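Long-range contacts in lactoylglutathione lyase (Pseudomonas aeruginosa, PDB 4MTT), which belongs to the glyoxalase/bleomycin resistance protein/dioxygenase superfamily and binds a nickel ion in a site built jointly by the two subunits of its dimer: residues A[93-98]-A[112-117]; A[7-12]-A[64-69]; A[75-80]-A[119-124]. One frame throughout, in Å; residues are numbered along the deposited sequence.

Contact 1: A[93-98]-A[112-117]. With TAM (tris(hydroxyethyl)aminomethane), chain D.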
loop_
_atom_site.group_PDB
_atom_site.type_symbol
_atom_site.label_atom_id
_atom_site.label_comp_id
_atom_site.label_asym_id
_atom_site.label_seq_id
_atom_site.Cartn_x
_atom_site.Cartn_y
_atom_site.Cartn_z
ATOM N N GLY A 93 5.640 18.962 13.862
ATOM C CA GLY A 93 6.962 18.960 13.250
ATOM C C GLY A 93 7.181 17.866 12.219
ATOM O O GLY A 93 8.316 17.412 12.022
ATOM N N TYR A 94 6.100 17.452 11.536
ATOM C CA TYR A 94 6.186 16.463 10.468
ATOM C C TYR A 94 6.288 17.163 9.137
ATOM O O TYR A 94 5.899 18.318 9.020
ATOM C CB TYR A 94 5.032 15.466 10.513
ATOM C CG TYR A 94 5.140 14.538 11.695
ATOM C CD1 TYR A 94 6.232 13.679 11.837
ATOM C CD2 TYR A 94 4.162 14.521 12.687
ATOM C CE1 TYR A 94 6.339 12.825 12.929
ATOM C CE2 TYR A 94 4.271 13.685 13.794
ATOM C CZ TYR A 94 5.359 12.835 13.906
ATOM O OH TYR A 94 5.459 12.015 14.999
ATOM N N ARG A 95 6.866 16.481 8.151
ATOM C CA ARG A 95 7.137 17.040 6.841
ATOM C C ARG A 95 5.934 17.031 5.910
ATOM O O ARG A 95 5.396 15.955 5.590
ATOM C CB ARG A 95 8.320 16.275 6.217
ATOM C CG ARG A 95 9.035 16.970 5.075
ATOM C CD ARG A 95 10.277 16.189 4.677
ATOM N NE ARG A 95 11.451 16.566 5.471
ATOM C CZ ARG A 95 11.912 15.879 6.514
ATOM N NH1 ARG A 95 11.313 14.758 6.900
ATOM N NH2 ARG A 95 12.981 16.305 7.176
ATOM N N VAL A 96 5.536 18.244 5.457
ATOM C CA VAL A 96 4.514 18.466 4.434
ATOM C C VAL A 96 5.374 18.791 3.184
ATOM O O VAL A 96 6.077 19.807 3.174
ATOM C CB VAL A 96 3.492 19.604 4.770
ATOM C CG1 VAL A 96 2.563 19.888 3.590
ATOM C CG2 VAL A 96 2.671 19.271 6.016
ATOM N N THR A 97 5.386 17.885 2.190
ATOM C CA THR A 97 6.177 18.040 0.959
ATOM C C THR A 97 5.393 18.762 -0.133
ATOM O O THR A 97 5.979 19.229 -1.103
ATOM C CB THR A 97 6.745 16.689 0.487
ATOM O OG1 THR A 97 5.664 15.792 0.219
ATOM C CG2 THR A 97 7.714 16.069 1.493
ATOM N N ARG A 98 4.070 18.832 0.019
ATOM C CA ARG A 98 3.169 19.535 -0.876
ATOM C C ARG A 98 1.933 19.915 -0.078
ATOM O O ARG A 98 1.159 19.047 0.352
ATOM C CB ARG A 98 2.799 18.714 -2.137
ATOM C CG ARG A 98 1.990 19.522 -3.143
ATOM C CD ARG A 98 1.297 18.696 -4.209
ATOM N NE ARG A 98 0.529 19.538 -5.141
ATOM C CZ ARG A 98 -0.727 19.942 -4.943
ATOM N NH1 ARG A 98 -1.391 19.571 -3.852
ATOM N NH2 ARG A 98 -1.330 20.714 -5.839
ATOM N N PHE A 112 0.576 16.355 0.197
ATOM C CA PHE A 112 1.517 15.287 0.465
ATOM C C PHE A 112 2.289 15.446 1.733
ATOM O O PHE A 112 2.894 16.489 1.972
ATOM C CB PHE A 112 2.481 15.056 -0.703
ATOM C CG PHE A 112 1.880 14.209 -1.793
ATOM C CD1 PHE A 112 1.077 14.778 -2.775
ATOM C CD2 PHE A 112 2.114 12.839 -1.837
ATOM C CE1 PHE A 112 0.509 13.991 -3.779
ATOM C CE2 PHE A 112 1.555 12.049 -2.851
ATOM C CZ PHE A 112 0.762 12.632 -3.814
ATOM N N LEU A 113 2.328 14.369 2.521
ATOM C CA LEU A 113 3.154 14.313 3.713
ATOM C C LEU A 113 4.144 13.204 3.478
ATOM O O LEU A 113 3.941 12.351 2.598
ATOM C CB LEU A 113 2.358 13.982 4.994
ATOM C CG LEU A 113 0.971 14.589 5.205
ATOM C CD1 LEU A 113 0.308 13.971 6.456
ATOM C CD2 LEU A 113 1.042 16.115 5.340
ATOM N N GLU A 114 5.200 13.213 4.285
ATOM C CA GLU A 114 6.228 12.211 4.346
ATOM C C GLU A 114 6.256 11.765 5.792
ATOM O O GLU A 114 6.258 12.605 6.711
ATOM C CB GLU A 114 7.596 12.790 3.977
ATOM C CG GLU A 114 7.993 12.534 2.540
ATOM C CD GLU A 114 9.441 12.845 2.208
ATOM O OE1 GLU A 114 10.306 12.790 3.114
ATOM O OE2 GLU A 114 9.715 13.114 1.016
ATOM N N ASP A 115 6.263 10.442 6.000
ATOM C CA ASP A 115 6.331 9.864 7.322
ATOM C C ASP A 115 7.805 9.925 7.793
ATOM O O ASP A 115 8.663 10.316 6.981
ATOM C CB ASP A 115 5.715 8.444 7.322
ATOM C CG ASP A 115 6.550 7.284 6.817
ATOM O OD1 ASP A 115 7.711 7.519 6.378
ATOM O OD2 ASP A 115 6.055 6.129 6.876
ATOM N N PRO A 116 8.157 9.520 9.049
ATOM C CA PRO A 116 9.567 9.620 9.484
ATOM C C PRO A 116 10.569 8.864 8.626
ATOM O O PRO A 116 11.719 9.285 8.543
ATOM C CB PRO A 116 9.530 9.065 10.925
ATOM C CG PRO A 116 8.174 9.356 11.386
ATOM C CD PRO A 116 7.311 9.066 10.171
ATOM N N ASP A 117 10.128 7.776 7.969
ATOM C CA ASP A 117 10.983 6.964 7.106
ATOM C C ASP A 117 11.131 7.475 5.678
ATOM O O ASP A 117 11.909 6.899 4.909
ATOM C CB ASP A 117 10.496 5.518 7.086
ATOM C CG ASP A 117 10.751 4.879 8.409
ATOM O OD1 ASP A 117 11.844 4.318 8.584
ATOM O OD2 ASP A 117 9.893 5.016 9.302
HETATM C C TAM D . 10.514 9.137 -1.221
HETATM C C1 TAM D . 10.480 8.986 -2.755
HETATM C C2 TAM D . 10.631 7.794 -0.482
HETATM C C3 TAM D . 11.646 10.106 -0.820
HETATM C C4 TAM D . 11.796 8.702 -3.500
HETATM C C5 TAM D . 9.881 6.632 -1.129
HETATM C C6 TAM D . 11.744 10.533 0.648
HETATM N N TAM D . 9.219 9.721 -0.837
HETATM O O4 TAM D . 12.466 7.529 -3.014
HETATM O O5 TAM D . 9.214 5.819 -0.162
HETATM O O6 TAM D . 12.597 9.628 1.360
HETATM O O HOH W 1 7.629 13.801 8.602
#
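The carbonyl O of Phe-112 takes two backbone donors from the facing strand, Thr-97 N at 2.9 Å and Arg-98 N at 3.3 Å. Two residues opposite one make this a classic beta bulge in the antiparallel pairing of 93-98 with 112-117. Beyond the bulge Phe-112 N returns a straight bond to Arg-98 O (2.8 Å, 166° at the hydrogen). Before it, Glu-114 N reaches Arg-95 O at 3.0 Å, and where the strands part a water bridges Arg-95 N and Glu-114 O.

In the van der Waals packing, Val-96 CG2 meets Leu-113 CD2 at 3.6 Å; beta-branched valine and the longer leucine come together on the sheet face turned to helix 82-91. At the bulge the Thr-97 methyl CG2 lies 3.6 Å from Glu-114 OE2 and also touches CG of that residue, the two side chains crossing nearly at right angles. On the face shared with Phe-112 and Glu-114, Arg-98 lays its aliphatic CB against Phe-112 CB, then runs on extended and away.

Charge adds little direction: Arg-95 NH1 and Glu-114 OE1 stand 4.4 Å apart, with the oxygen well out of the guanidinium plane, so any attraction is probably non-directional. The Glu-114 carboxylate also borders the bound TAM.

Val-96 and Leu-113 pack on helix 82-91, Tyr-94 and Pro-116 on helix 13-23, while strand 120-125 flanks the far side of strand 109-114.

Contact 2: A[7-12]-A[64-69]. With TAM (tris(hydroxyethyl)aminomethane), chain D.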
loop_
_atom_site.group_PDB
_atom_site.type_symbol
_atom_site.label_atom_id
_atom_site.label_comp_id
_atom_site.label_asym_id
_atom_site.label_seq_id
_atom_site.Cartn_x
_atom_site.Cartn_y
_atom_site.Cartn_z
ATOM N N MET A 7 2.119 -3.526 3.371
ATOM C CA MET A 7 3.207 -3.624 4.342
ATOM C C MET A 7 4.392 -2.735 3.980
ATOM O O MET A 7 4.845 -2.779 2.855
ATOM C CB MET A 7 3.649 -5.086 4.560
ATOM C CG MET A 7 4.616 -5.257 5.788
ATOM S SD MET A 7 6.352 -4.860 5.455
ATOM C CE MET A 7 6.966 -6.428 4.982
ATOM N N LEU A 8 4.882 -1.932 4.947
ATOM C CA LEU A 8 6.068 -1.070 4.849
ATOM C C LEU A 8 7.050 -1.377 5.986
ATOM O O LEU A 8 6.640 -1.576 7.136
ATOM C CB LEU A 8 5.714 0.433 4.910
ATOM C CG LEU A 8 4.779 0.994 3.804
ATOM C CD1 LEU A 8 4.515 2.442 4.032
ATOM C CD2 LEU A 8 5.353 0.771 2.375
ATOM N N ARG A 9 8.349 -1.357 5.668
ATOM C CA ARG A 9 9.397 -1.566 6.660
ATOM C C ARG A 9 9.820 -0.209 7.215
ATOM O O ARG A 9 10.017 0.761 6.468
ATOM C CB ARG A 9 10.588 -2.363 6.096
ATOM C CG ARG A 9 10.254 -3.824 5.803
ATOM C CD ARG A 9 11.413 -4.593 5.191
ATOM N NE ARG A 9 10.920 -5.838 4.616
ATOM C CZ ARG A 9 10.565 -6.012 3.344
ATOM N NH1 ARG A 9 10.750 -5.044 2.455
ATOM N NH2 ARG A 9 10.055 -7.167 2.947
ATOM N N VAL A 10 9.928 -0.137 8.551
ATOM C CA VAL A 10 10.269 1.090 9.275
ATOM C C VAL A 10 11.541 0.870 10.092
ATOM O O VAL A 10 11.762 -0.235 10.562
ATOM C CB VAL A 10 9.058 1.600 10.138
ATOM C CG1 VAL A 10 7.876 1.969 9.248
ATOM C CG2 VAL A 10 8.630 0.568 11.196
ATOM N N ALA A 11 12.380 1.911 10.226
ATOM C CA ALA A 11 13.656 1.905 10.957
ATOM C C ALA A 11 13.402 2.023 12.465
ATOM O O ALA A 11 14.130 1.476 13.272
ATOM C CB ALA A 11 14.506 3.108 10.501
ATOM N N ASP A 12 12.394 2.777 12.835
ATOM C CA ASP A 12 12.061 3.052 14.220
ATOM C C ASP A 12 10.554 2.989 14.314
ATOM O O ASP A 12 9.858 3.909 13.838
ATOM C CB ASP A 12 12.624 4.430 14.618
ATOM C CG ASP A 12 12.327 4.861 16.052
ATOM O OD1 ASP A 12 11.313 4.392 16.619
ATOM O OD2 ASP A 12 13.016 5.771 16.549
ATOM N N ASP A 64 18.889 -1.056 11.087
ATOM C CA ASP A 64 18.937 0.375 11.419
ATOM C C ASP A 64 18.157 1.206 10.424
ATOM O O ASP A 64 17.677 2.276 10.796
ATOM C CB ASP A 64 20.396 0.888 11.427
ATOM C CG ASP A 64 21.086 0.980 12.781
ATOM O OD1 ASP A 64 20.488 0.537 13.793
ATOM O OD2 ASP A 64 22.263 1.415 12.820
ATOM N N GLY A 65 18.131 0.772 9.158
ATOM C CA GLY A 65 17.477 1.501 8.080
ATOM C C GLY A 65 17.230 0.726 6.799
ATOM O O GLY A 65 17.665 -0.412 6.639
ATOM N N TYR A 66 16.489 1.362 5.893
ATOM C CA TYR A 66 16.046 0.837 4.602
ATOM C C TYR A 66 16.387 1.811 3.478
ATOM O O TYR A 66 16.523 3.008 3.719
ATOM C CB TYR A 66 14.512 0.561 4.640
ATOM C CG TYR A 66 14.194 -0.517 5.647
ATOM C CD1 TYR A 66 13.801 -0.187 6.949
ATOM C CD2 TYR A 66 14.477 -1.855 5.374
ATOM C CE1 TYR A 66 13.646 -1.171 7.930
ATOM C CE2 TYR A 66 14.334 -2.842 6.347
ATOM C CZ TYR A 66 13.899 -2.500 7.616
ATOM O OH TYR A 66 13.706 -3.489 8.549
ATOM N N THR A 67 16.579 1.287 2.262
ATOM C CA THR A 67 16.810 2.137 1.112
ATOM C C THR A 67 15.492 2.346 0.372
ATOM O O THR A 67 14.788 1.394 0.069
ATOM C CB THR A 67 17.980 1.630 0.279
ATOM O OG1 THR A 67 19.142 1.651 1.091
ATOM C CG2 THR A 67 18.245 2.477 -0.942
ATOM N N GLN A 68 15.129 3.597 0.134
ATOM C CA GLN A 68 13.932 3.911 -0.643
ATOM C C GLN A 68 14.271 3.922 -2.133
ATOM O O GLN A 68 15.346 4.361 -2.538
ATOM C CB GLN A 68 13.374 5.292 -0.270
ATOM C CG GLN A 68 12.985 5.469 1.195
ATOM C CD GLN A 68 11.629 4.913 1.528
ATOM O OE1 GLN A 68 11.060 4.088 0.805
ATOM N NE2 GLN A 68 11.080 5.348 2.642
ATOM N N GLY A 69 13.341 3.457 -2.931
ATOM C CA GLY A 69 13.463 3.478 -4.380
ATOM C C GLY A 69 12.394 4.367 -4.988
ATOM O O GLY A 69 11.794 5.194 -4.291
HETATM C C TAM D . 10.514 9.137 -1.221
HETATM C C1 TAM D . 10.480 8.986 -2.755
HETATM C C2 TAM D . 10.631 7.794 -0.482
HETATM C C3 TAM D . 11.646 10.106 -0.820
HETATM C C4 TAM D . 11.796 8.702 -3.500
HETATM C C5 TAM D . 9.881 6.632 -1.129
HETATM C C6 TAM D . 11.744 10.533 0.648
HETATM N N TAM D . 9.219 9.721 -0.837
HETATM O O4 TAM D . 12.466 7.529 -3.014
HETATM O O5 TAM D . 9.214 5.819 -0.162
HETATM O O6 TAM D . 12.597 9.628 1.360
HETATM O O HOH W 2 13.466 -2.099 11.105
#
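Tyr-66 lays one face of its ring on the side chain of Arg-9. CB of Arg-9 sits 3.6 Å from the ring centroid and only 9° off the ring normal, a well-centred CH-pi contact. The two side chains cross at about a right angle. With CG anti to its carbonyl carbon (chi1 -69°) and the chain extended from there to NE, Arg-9 sets CB over the ring centre and CD 3.6 Å from Tyr-66 CE2, with its charged end beyond; an arginine can thus serve as apolar cover and polar arm at once. Its NH1 makes weak bonds to backbone oxygens of Asp-70 and Tyr-72 of the second subunit.

The ring edge is turned to the backbone, Tyr-66 CE1 lying 3.4 Å from Val-10 O. A water in the ring plane bridges Tyr-66 OH (2.9 Å) and Val-10 O, and the hydroxyl has a further partner in Asn-60.

Here the end of strand 2-9 meets the irregular link between strands 54-60 and 72-79. Each chain of this glyoxalase-superfamily fold has two four-stranded sheets, and Met-7 and Leu-8 pair antiparallel with the second subunit, carrying their sheet across the interface. The small Ala-11 comes close to the link, its CB 3.3 Å from Asp-64 O. At the link's other end, TAM O5 donates to Gln-68 OE1 and TAM O4 to Gly-69 O, both at 2.7 Å.

Contact 3: A[75-80]-A[119-124]. With NI (nickel (II) ion), chain G; TAM (tris(hydroxyethyl)aminomethane), chain D.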
loop_
_atom_site.group_PDB
_atom_site.type_symbol
_atom_site.label_atom_id
_atom_site.label_comp_id
_atom_site.label_asym_id
_atom_site.label_seq_id
_atom_site.Cartn_x
_atom_site.Cartn_y
_atom_site.Cartn_z
ATOM N N LEU A 75 0.583 5.964 0.080
ATOM C CA LEU A 75 -0.635 5.510 0.705
ATOM C C LEU A 75 -1.542 6.747 0.663
ATOM O O LEU A 75 -1.133 7.825 1.084
ATOM C CB LEU A 75 -0.410 5.037 2.158
ATOM C CG LEU A 75 -1.674 4.523 2.903
ATOM C CD1 LEU A 75 -2.055 3.101 2.429
ATOM C CD2 LEU A 75 -1.440 4.511 4.428
ATOM N N ALA A 76 -2.733 6.604 0.102
ATOM C CA ALA A 76 -3.639 7.739 0.067
ATOM C C ALA A 76 -4.704 7.630 1.145
ATOM O O ALA A 76 -5.291 6.567 1.362
ATOM C CB ALA A 76 -4.269 7.894 -1.299
ATOM N N ILE A 77 -4.974 8.745 1.794
ATOM C CA ILE A 77 -5.970 8.806 2.867
ATOM C C ILE A 77 -7.012 9.892 2.573
ATOM O O ILE A 77 -6.667 11.041 2.268
ATOM C CB ILE A 77 -5.290 9.071 4.269
ATOM C CG1 ILE A 77 -4.130 8.098 4.616
ATOM C CG2 ILE A 77 -6.356 9.247 5.414
ATOM C CD1 ILE A 77 -4.454 6.672 4.754
ATOM N N GLU A 78 -8.276 9.543 2.777
ATOM C CA GLU A 78 -9.372 10.484 2.654
ATOM C C GLU A 78 -9.421 11.366 3.927
ATOM O O GLU A 78 -9.545 10.820 5.008
ATOM C CB GLU A 78 -10.679 9.713 2.482
ATOM C CG GLU A 78 -11.767 10.552 1.837
ATOM C CD GLU A 78 -13.100 9.854 1.678
ATOM O OE1 GLU A 78 -13.674 9.412 2.698
ATOM O OE2 GLU A 78 -13.559 9.725 0.524
ATOM N N VAL A 79 -9.320 12.718 3.794
ATOM C CA VAL A 79 -9.385 13.684 4.917
ATOM C C VAL A 79 -10.604 14.654 4.737
ATOM O O VAL A 79 -11.015 14.930 3.595
ATOM C CB VAL A 79 -8.052 14.471 5.126
ATOM C CG1 VAL A 79 -6.879 13.541 5.451
ATOM C CG2 VAL A 79 -7.714 15.356 3.927
ATOM N N GLU A 80 -11.177 15.162 5.846
ATOM C CA GLU A 80 -12.291 16.125 5.756
ATOM C C GLU A 80 -11.776 17.458 5.184
ATOM O O GLU A 80 -12.392 18.007 4.267
ATOM C CB GLU A 80 -12.956 16.364 7.122
ATOM C CG GLU A 80 -13.823 15.210 7.612
ATOM C CD GLU A 80 -14.519 15.432 8.945
ATOM O OE1 GLU A 80 -13.828 15.759 9.937
ATOM O OE2 GLU A 80 -15.757 15.238 9.005
ATOM N N TYR A 119 8.403 7.699 3.603
ATOM C CA TYR A 119 7.251 7.211 2.816
ATOM C C TYR A 119 6.237 8.318 2.563
ATOM O O TYR A 119 5.891 9.049 3.486
ATOM C CB TYR A 119 6.540 6.007 3.477
ATOM C CG TYR A 119 7.395 4.768 3.578
ATOM C CD1 TYR A 119 7.780 4.059 2.435
ATOM C CD2 TYR A 119 7.798 4.279 4.816
ATOM C CE1 TYR A 119 8.580 2.920 2.528
ATOM C CE2 TYR A 119 8.613 3.156 4.918
ATOM C CZ TYR A 119 8.988 2.469 3.775
ATOM O OH TYR A 119 9.746 1.336 3.908
ATOM N N LYS A 120 5.745 8.425 1.311
ATOM C CA LYS A 120 4.769 9.441 0.907
ATOM C C LYS A 120 3.359 9.075 1.349
ATOM O O LYS A 120 2.901 7.936 1.166
ATOM C CB LYS A 120 4.754 9.601 -0.616
ATOM C CG LYS A 120 5.763 10.582 -1.182
ATOM C CD LYS A 120 5.315 11.035 -2.581
ATOM C CE LYS A 120 6.259 12.022 -3.229
ATOM N NZ LYS A 120 5.818 12.381 -4.606
ATOM N N VAL A 121 2.660 10.059 1.899
ATOM C CA VAL A 121 1.274 9.934 2.296
ATOM C C VAL A 121 0.507 10.984 1.501
ATOM O O VAL A 121 0.736 12.179 1.664
ATOM C CB VAL A 121 1.042 10.067 3.831
ATOM C CG1 VAL A 121 -0.457 9.992 4.161
ATOM C CG2 VAL A 121 1.815 8.995 4.599
ATOM N N GLU A 122 -0.442 10.526 0.682
ATOM C CA GLU A 122 -1.289 11.381 -0.126
ATOM C C GLU A 122 -2.609 11.639 0.608
ATOM O O GLU A 122 -3.326 10.713 0.984
ATOM C CB GLU A 122 -1.526 10.700 -1.496
ATOM C CG GLU A 122 -2.401 11.469 -2.469
ATOM C CD GLU A 122 -2.479 10.773 -3.812
ATOM O OE1 GLU A 122 -3.115 9.695 -3.897
ATOM O OE2 GLU A 122 -1.779 11.233 -4.741
ATOM N N LEU A 123 -2.931 12.910 0.799
ATOM C CA LEU A 123 -4.179 13.323 1.418
ATOM C C LEU A 123 -5.127 13.780 0.340
ATOM O O LEU A 123 -4.760 14.589 -0.512
ATOM C CB LEU A 123 -3.953 14.453 2.418
ATOM C CG LEU A 123 -2.922 14.237 3.532
ATOM C CD1 LEU A 123 -2.914 15.439 4.434
ATOM C CD2 LEU A 123 -3.220 12.931 4.341
ATOM N N ILE A 124 -6.323 13.219 0.332
ATOM C CA ILE A 124 -7.304 13.601 -0.669
ATOM C C ILE A 124 -8.539 14.076 0.084
ATOM O O ILE A 124 -9.098 13.334 0.892
ATOM C CB ILE A 124 -7.595 12.490 -1.715
ATOM C CG1 ILE A 124 -6.287 11.920 -2.361
ATOM C CG2 ILE A 124 -8.586 13.014 -2.766
ATOM C CD1 ILE A 124 -6.496 10.691 -3.372
HETATM NI NI NI G . -2.764 8.187 -5.384
HETATM C C TAM D . 10.514 9.137 -1.221
HETATM C C1 TAM D . 10.480 8.986 -2.755
HETATM C C2 TAM D . 10.631 7.794 -0.482
HETATM C C3 TAM D . 11.646 10.106 -0.820
HETATM C C4 TAM D . 11.796 8.702 -3.500
HETATM C C5 TAM D . 9.881 6.632 -1.129
HETATM C C6 TAM D . 11.744 10.533 0.648
HETATM N N TAM D . 9.219 9.721 -0.837
HETATM O O4 TAM D . 12.466 7.529 -3.014
HETATM O O5 TAM D . 9.214 5.819 -0.162
HETATM O O6 TAM D . 12.597 9.628 1.360
#
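Strands 75-79 and 120-124 run parallel, their axes 4.6 Å apart at closest and inclined by 29°, joined by five backbone hydrogen bonds that alternate in direction from Leu-75 N to Lys-120 O (3.2 Å) through to Val-79 N to Ile-124 O (3.0 Å). The bond from Ile-77 N to Glu-122 O is 2.7 Å long and nearly collinear with the carbonyl.

Leu-75, Ile-77, Val-121 and Leu-123 share one face. Leu-123 CD2 there touches Val-79 CG1 at 3.9 Å; beta-branched valine and isoleucine, together with leucine, make up this buried layer, against which helices 13-23 and 82-91 pack.

The other face bears Ala-76, Glu-78, Glu-122 and Ile-124, with Glu-78 salt-bridged to Lys-126. Glu-122 has CG anti to its backbone N (chi1 180°) and stays extended to CD, which carries the carboxylate off the sheet toward the nickel, OE1 at 2.1 Å. The methyl of Ala-76 lies 3.4 Å from that OE1, small enough to sit beside the metal ligand.

With His-74, and His-5 and Glu-56 of the second subunit, two histidines and two glutamates supply four of the six atoms bound to the nickel, a site at the subunit interface as in other glyoxalase-family metal enzymes.

In the fold
Contacts 1 and 3 belong to one sheet: strands 109-114 and 120-125 are neighbours, tied by Val-121 N to Leu-113 O (2.7 Å), and the centres of the two contacts are 11 Å apart. Phe-112 of contact 1 lies beside Glu-122, the nickel ligand of contact 3, with its side chain about 6 Å from the metal. Contact 2 joins the end of strand 2-9, in the other sheet, to the loop 64-69, its centre 15 Å from contact 1 and 19 Å from contact 3. Hydrogen bonds from Ala-11 N to Asp-117 OD1 (3.0 Å) and between Arg-9 O and Tyr-119 OH (2.6 Å) join the two halves. TAM touches all three contacts, while contacts 2 and 3 also meet the second subunit.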